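PDB 6TL1: protein TASOR from Homo sapiens, which serves as a component of the HUSH complex, which maintains epigenetic silencing by promoting recruitment of the histone methyltransferase SETDB1 and of MORC2. Local coordinates for residues A[110-115]-A[178-183]; A[71-76]-A[132-137]. All coordinates share one frame; numbering follows the deposited sequence.

Both contacts belong to the pseudo-PARP domain of TASOR, and their centres lie about 10 Å apart. Along the chain their segments alternate: 71-76, 110-115, 132-137, then 178-183. Contact 2 joins strands 71-77 and 126-134 at one side of the five-stranded antiparallel sheet, whereas contact 1 sits where strand 107-110 of the four-stranded mixed sheet meets strand 181-184. The two contacts touch directly. Ser110 N lies 2.8 Å from Phe74 O, a probable hydrogen bond between the outermost strands of the two sheets, and Tyr182 CE1 packs 3.6 Å from Lys136 CD. These direct contacts join the edges of the two sheets within one domain.

Contact 1. Residues A[110-115]-A[178-183]; sequences SRYADL and ELTQYY
Two direct hydrogen bonds join Ser110 and Arg111 to the 178-183 segment. Arg111 N donates to Thr180 O at 3.0 Å. Gln181 NE2 gives a hydrogen to Ser110 OG at 3.2 Å, with the hydroxyl 19° out of the amide plane; the same nitrogen also donates to Tyr177 O. Ser110 OG passes its own hydrogen to Leu115 O at 2.9 Å, relaying the amide's grip into the type I turn of residues 112-115. One water accepts from Tyr112 N and donates to Leu115 O and to Thr180 OG1, 3.0 Å away, a hydroxyl that is also hydrogen-bonded to Ala176 O of helix 176-179.

The backbone evidence places this contact at the outer strand of the mixed sheet: Ser110 and Gln181 form an antiparallel non-hydrogen-bonded pair just after helix 176-179 gives way, at Thr180, to strand 181-184.

Van der Waals contacts surround these bonds. Thr180 CG2 meets the edge of the Tyr112 ring, 3.6 Å from CE2, while Leu115 CD2 reaches Thr180 OG1 from across. Arg111 has CG anti to its backbone N (chi1 168°) and an extended chain, which carries CD to 3.5 Å from Tyr182 OH; Arg111 CB lies over one face of that ring. Beyond, its guanidinium is turned only 11° from the ring plane, and NH1 bonds to Asn166 OD1.

Contact 2. Residues A[71-76]-A[132-137]; sequences SYAFLM and FKIMKG
Ser71 and Ile134 face each other with matching torsions: Ser71 OG (chi1 54°) and Ile134 CG1 (chi1 57°) each sit between the backbone N and carbonyl carbon of their own residue. This brings OG to 3.4 Å from CG1, and the extended end of the isoleucine carries CD1 on to Ala73 CB, 3.8 Å away.

The residues belong to an antiparallel pair of strands, 71-77 at the margin of the five-stranded sheet and 126-134 next to it. The register follows from the backbone bonds. Ser71 with Ile134 and Ala73 with Phe132 are hydrogen-bonded pairs, each joined by two N-H...O bonds; the shortest, 2.8 Å, include Phe132 N to Ala73 O. Between them Tyr72 and Lys133 form a non-hydrogen-bonded pair, where two CA-H...O contacts take over: Tyr72 CA approaches Phe132 O at 3.2 Å, and Lys133 CA approaches Ser71 O. The short strand axes run at 135°, well away from strictly antiparallel.

Side chains divide between the two faces of the sheet. Ser71, Ala73, Phe132 and Ile134 share one, where Leu109 of strand 107-110 covers Ala73, Phe132 and Ile134, and Tyr182 packs on Ala73 and Ile134. Leu75 CB comes to the edge of the Phe132 ring, in its plane, 3.7 Å from CE1. Tyr72 and Lys133 project from the other face, where the Tyr72 ring meets that of Tyr202.

Past the paired residues, the side chain of Lys136 bends at its last two torsions and turns its amine back to Ser71. Lys136 NZ makes a weak hydrogen bond to Ser71 OG at 3.2 Å, and a water 2.8 Å from that same OG accepts from Lys136 N.

Contact 1. Residues A[110-115]-A[178-183]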
loop_
_atom_site.group_PDB
_atom_site.type_symbol
_atom_site.label_atom_id
_atom_site.label_comp_id
_atom_site.label_asym_id
_atom_site.label_seq_id
_atom_site.Cartn_x
_atom_site.Cartn_y
_atom_site.Cartn_z
ATOM N N SER A 110 -3.381 0.875 -1.587
ATOM C CA SER A 110 -3.687 1.048 -3.007
ATOM C C SER A 110 -2.595 0.431 -3.866
ATOM O O SER A 110 -1.401 0.588 -3.594
ATOM C CB SER A 110 -3.809 2.528 -3.386
ATOM O OG SER A 110 -5.008 3.119 -2.946
ATOM N N ARG A 111 -3.016 -0.271 -4.911
ATOM C CA ARG A 111 -2.093 -0.792 -5.914
ATOM C C ARG A 111 -1.546 0.321 -6.806
ATOM O O ARG A 111 -0.427 0.215 -7.324
ATOM C CB ARG A 111 -2.812 -1.843 -6.765
ATOM C CG ARG A 111 -2.105 -2.288 -8.029
ATOM C CD ARG A 111 -2.652 -3.613 -8.546
ATOM N NE ARG A 111 -2.170 -3.905 -9.898
ATOM C CZ ARG A 111 -2.750 -4.757 -10.745
ATOM N NH1 ARG A 111 -3.847 -5.411 -10.391
ATOM N NH2 ARG A 111 -2.231 -4.953 -11.953
ATOM N N TYR A 112 -2.331 1.369 -7.025
ATOM C CA TYR A 112 -2.039 2.385 -8.026
ATOM C C TYR A 112 -1.854 3.740 -7.363
ATOM O O TYR A 112 -2.658 4.136 -6.513
ATOM C CB TYR A 112 -3.154 2.463 -9.069
ATOM C CG TYR A 112 -3.305 1.222 -9.917
ATOM C CD1 TYR A 112 -2.332 0.884 -10.837
ATOM C CD2 TYR A 112 -4.425 0.390 -9.801
ATOM C CE1 TYR A 112 -2.450 -0.231 -11.630
ATOM C CE2 TYR A 112 -4.553 -0.749 -10.597
ATOM C CZ TYR A 112 -3.552 -1.041 -11.516
ATOM O OH TYR A 112 -3.619 -2.140 -12.328
ATOM N N ALA A 113 -0.804 4.456 -7.771
ATOM C CA ALA A 113 -0.470 5.725 -7.140
ATOM C C ALA A 113 -1.387 6.867 -7.546
ATOM O O ALA A 113 -1.311 7.930 -6.921
ATOM C CB ALA A 113 0.975 6.110 -7.466
ATOM N N ASP A 114 -2.225 6.699 -8.578
ATOM C CA ASP A 114 -3.181 7.735 -8.957
ATOM C C ASP A 114 -4.608 7.402 -8.534
ATOM O O ASP A 114 -5.534 8.140 -8.885
ATOM C CB ASP A 114 -3.122 8.022 -10.471
ATOM C CG ASP A 114 -3.257 6.773 -11.327
ATOM O OD1 ASP A 114 -3.216 5.644 -10.783
ATOM O OD2 ASP A 114 -3.357 6.926 -12.565
ATOM N N LEU A 115 -4.797 6.336 -7.741
ATOM C CA LEU A 115 -6.109 5.866 -7.276
ATOM C C LEU A 115 -6.040 5.724 -5.759
ATOM O O LEU A 115 -5.878 4.618 -5.237
ATOM C CB LEU A 115 -6.475 4.550 -7.953
ATOM C CG LEU A 115 -7.903 4.034 -7.776
ATOM C CD1 LEU A 115 -8.908 5.163 -7.882
ATOM C CD2 LEU A 115 -8.186 2.968 -8.831
ATOM N N GLU A 178 -11.723 0.522 -4.595
ATOM C CA GLU A 178 -11.811 -0.648 -3.719
ATOM C C GLU A 178 -11.361 -1.930 -4.413
ATOM O O GLU A 178 -10.826 -2.833 -3.754
ATOM C CB GLU A 178 -13.236 -0.796 -3.181
ATOM C CG GLU A 178 -13.644 0.362 -2.290
ATOM C CD GLU A 178 -14.290 1.518 -3.067
ATOM O OE1 GLU A 178 -14.018 1.663 -4.281
ATOM O OE2 GLU A 178 -15.028 2.310 -2.441
ATOM N N LEU A 179 -11.593 -2.056 -5.722
ATOM C CA LEU A 179 -11.218 -3.294 -6.394
ATOM C C LEU A 179 -9.722 -3.392 -6.684
ATOM O O LEU A 179 -9.248 -4.484 -7.016
ATOM C CB LEU A 179 -12.001 -3.442 -7.703
ATOM C CG LEU A 179 -13.499 -3.747 -7.600
ATOM C CD1 LEU A 179 -14.179 -3.507 -8.952
ATOM C CD2 LEU A 179 -13.734 -5.192 -7.130
ATOM N N THR A 180 -8.964 -2.294 -6.579
ATOM C CA THR A 180 -7.528 -2.312 -6.833
ATOM C C THR A 180 -6.723 -2.185 -5.541
ATOM O O THR A 180 -5.664 -1.551 -5.518
ATOM C CB THR A 180 -7.128 -1.217 -7.821
ATOM O OG1 THR A 180 -7.496 0.056 -7.286
ATOM C CG2 THR A 180 -7.830 -1.432 -9.177
ATOM N N GLN A 181 -7.238 -2.743 -4.453
ATOM C CA GLN A 181 -6.541 -2.725 -3.180
ATOM C C GLN A 181 -5.761 -4.009 -2.963
ATOM O O GLN A 181 -6.044 -5.055 -3.555
ATOM C CB GLN A 181 -7.517 -2.536 -2.015
ATOM C CG GLN A 181 -8.292 -1.263 -2.091
ATOM C CD GLN A 181 -7.452 -0.083 -1.676
ATOM O OE1 GLN A 181 -6.857 -0.069 -0.597
ATOM N NE2 GLN A 181 -7.352 0.905 -2.569
ATOM N N TYR A 182 -4.752 -3.899 -2.109
ATOM C CA TYR A 182 -4.083 -5.029 -1.485
ATOM C C TYR A 182 -4.551 -5.107 -0.036
ATOM O O TYR A 182 -4.707 -4.076 0.621
ATOM C CB TYR A 182 -2.565 -4.861 -1.520
ATOM C CG TYR A 182 -1.924 -4.929 -2.892
ATOM C CD1 TYR A 182 -2.287 -5.900 -3.806
ATOM C CD2 TYR A 182 -0.947 -4.009 -3.266
ATOM C CE1 TYR A 182 -1.705 -5.961 -5.062
ATOM C CE2 TYR A 182 -0.346 -4.067 -4.522
ATOM C CZ TYR A 182 -0.736 -5.041 -5.415
ATOM O OH TYR A 182 -0.161 -5.112 -6.663
ATOM N N TYR A 183 -4.757 -6.315 0.470
ATOM C CA TYR A 183 -5.224 -6.533 1.843
ATOM C C TYR A 183 -4.221 -7.430 2.556
ATOM O O TYR A 183 -4.194 -8.639 2.318
ATOM C CB TYR A 183 -6.617 -7.143 1.828
ATOM C CG TYR A 183 -7.234 -7.494 3.170
ATOM C CD1 TYR A 183 -7.693 -6.506 4.026
ATOM C CD2 TYR A 183 -7.419 -8.819 3.543
ATOM C CE1 TYR A 183 -8.321 -6.832 5.233
ATOM C CE2 TYR A 183 -8.031 -9.160 4.757
ATOM C CZ TYR A 183 -8.475 -8.160 5.587
ATOM O OH TYR A 183 -9.079 -8.485 6.776
HETATM O O HOH W 1 -5.260 1.731 -6.141
#

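Contact 2. Residues A[71-76]-A[132-137]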
loop_
_atom_site.group_PDB
_atom_site.type_symbol
_atom_site.label_atom_id
_atom_site.label_comp_id
_atom_site.label_asym_id
_atom_site.label_seq_id
_atom_site.Cartn_x
_atom_site.Cartn_y
_atom_site.Cartn_z
ATOM N N SER A 71 7.845 -5.200 -3.569
ATOM C CA SER A 71 7.177 -4.258 -4.467
ATOM C C SER A 71 6.668 -3.087 -3.629
ATOM O O SER A 71 6.979 -2.972 -2.439
ATOM C CB SER A 71 6.079 -4.949 -5.295
ATOM O OG SER A 71 5.166 -5.618 -4.464
ATOM N N TYR A 72 5.943 -2.166 -4.262
ATOM C CA TYR A 72 5.505 -0.952 -3.587
ATOM C C TYR A 72 3.991 -0.800 -3.673
ATOM O O TYR A 72 3.361 -1.212 -4.648
ATOM C CB TYR A 72 6.174 0.285 -4.220
ATOM C CG TYR A 72 7.679 0.281 -4.107
ATOM C CD1 TYR A 72 8.300 0.566 -2.890
ATOM C CD2 TYR A 72 8.487 -0.002 -5.201
ATOM C CE1 TYR A 72 9.678 0.581 -2.769
ATOM C CE2 TYR A 72 9.886 0.019 -5.086
ATOM C CZ TYR A 72 10.463 0.299 -3.851
ATOM O OH TYR A 72 11.832 0.314 -3.677
ATOM N N ALA A 73 3.411 -0.220 -2.621
ATOM C CA ALA A 73 1.998 0.135 -2.582
ATOM C C ALA A 73 1.857 1.450 -1.830
ATOM O O ALA A 73 2.796 1.916 -1.173
ATOM C CB ALA A 73 1.149 -0.958 -1.920
ATOM N N PHE A 74 0.656 2.031 -1.882
ATOM C CA PHE A 74 0.485 3.439 -1.546
ATOM C C PHE A 74 -0.692 3.678 -0.614
ATOM O O PHE A 74 -1.667 2.918 -0.586
ATOM C CB PHE A 74 0.326 4.260 -2.834
ATOM C CG PHE A 74 1.288 3.843 -3.894
ATOM C CD1 PHE A 74 0.951 2.858 -4.803
ATOM C CD2 PHE A 74 2.566 4.368 -3.919
ATOM C CE1 PHE A 74 1.849 2.431 -5.739
ATOM C CE2 PHE A 74 3.474 3.949 -4.863
ATOM C CZ PHE A 74 3.112 2.978 -5.776
ATOM N N LEU A 75 -0.582 4.762 0.144
ATOM C CA LEU A 75 -1.633 5.185 1.057
ATOM C C LEU A 75 -1.612 6.702 1.135
ATOM O O LEU A 75 -0.603 7.291 1.539
ATOM C CB LEU A 75 -1.445 4.576 2.446
ATOM C CG LEU A 75 -2.629 4.761 3.396
ATOM C CD1 LEU A 75 -3.832 3.990 2.878
ATOM C CD2 LEU A 75 -2.268 4.284 4.807
ATOM N N MET A 76 -2.723 7.332 0.769
ATOM C CA MET A 76 -2.892 8.753 1.034
ATOM C C MET A 76 -3.335 8.887 2.485
ATOM O O MET A 76 -4.200 8.136 2.942
ATOM C CB MET A 76 -3.911 9.382 0.085
ATOM C CG MET A 76 -4.166 10.839 0.377
ATOM S SD MET A 76 -4.992 11.679 -0.988
ATOM C CE MET A 76 -6.565 10.804 -0.993
ATOM N N PHE A 132 4.811 2.348 0.718
ATOM C CA PHE A 132 5.209 1.178 1.488
ATOM C C PHE A 132 5.934 0.197 0.593
ATOM O O PHE A 132 5.518 -0.038 -0.545
ATOM C CB PHE A 132 3.996 0.469 2.094
ATOM C CG PHE A 132 3.274 1.277 3.111
ATOM C CD1 PHE A 132 2.247 2.120 2.739
ATOM C CD2 PHE A 132 3.631 1.199 4.452
ATOM C CE1 PHE A 132 1.572 2.869 3.692
ATOM C CE2 PHE A 132 2.976 1.950 5.404
ATOM C CZ PHE A 132 1.944 2.796 5.021
ATOM N N LYS A 133 6.989 -0.413 1.121
ATOM C CA LYS A 133 7.481 -1.621 0.491
ATOM C C LYS A 133 6.698 -2.788 1.081
ATOM O O LYS A 133 6.337 -2.782 2.261
ATOM C CB LYS A 133 8.988 -1.808 0.678
ATOM C CG LYS A 133 9.469 -2.109 2.077
ATOM C CD LYS A 133 10.967 -2.449 2.031
ATOM C CE LYS A 133 11.581 -2.644 3.420
ATOM N NZ LYS A 133 13.072 -2.800 3.320
ATOM N N ILE A 134 6.367 -3.754 0.226
ATOM C CA ILE A 134 5.516 -4.873 0.600
ATOM C C ILE A 134 6.099 -6.133 -0.007
ATOM O O ILE A 134 6.879 -6.088 -0.961
ATOM C CB ILE A 134 4.052 -4.706 0.126
ATOM C CG1 ILE A 134 4.031 -4.516 -1.400
ATOM C CG2 ILE A 134 3.405 -3.547 0.849
ATOM C CD1 ILE A 134 2.640 -4.411 -2.014
ATOM N N MET A 135 5.700 -7.261 0.568
ATOM C CA MET A 135 5.865 -8.569 -0.053
ATOM C C MET A 135 4.486 -9.172 -0.205
ATOM O O MET A 135 3.840 -9.526 0.793
ATOM C CB MET A 135 6.769 -9.461 0.789
ATOM C CG MET A 135 8.199 -8.964 0.838
ATOM S SD MET A 135 9.235 -10.086 1.786
ATOM C CE MET A 135 8.685 -9.629 3.419
ATOM N N LYS A 136 4.021 -9.271 -1.449
ATOM C CA LYS A 136 2.720 -9.869 -1.650
ATOM C C LYS A 136 2.759 -11.354 -1.343
ATOM O O LYS A 136 1.724 -11.931 -1.007
ATOM C CB LYS A 136 2.213 -9.624 -3.076
ATOM C CG LYS A 136 2.096 -8.161 -3.463
ATOM C CD LYS A 136 1.177 -8.002 -4.670
ATOM C CE LYS A 136 1.904 -8.145 -5.992
ATOM N NZ LYS A 136 2.983 -7.134 -6.161
ATOM N N GLY A 137 3.936 -11.972 -1.433
ATOM C CA GLY A 137 4.076 -13.376 -1.087
ATOM C C GLY A 137 3.143 -14.245 -1.908
ATOM O O GLY A 137 2.935 -14.026 -3.113
HETATM O O HOH W 2 5.740 -8.253 -3.582
#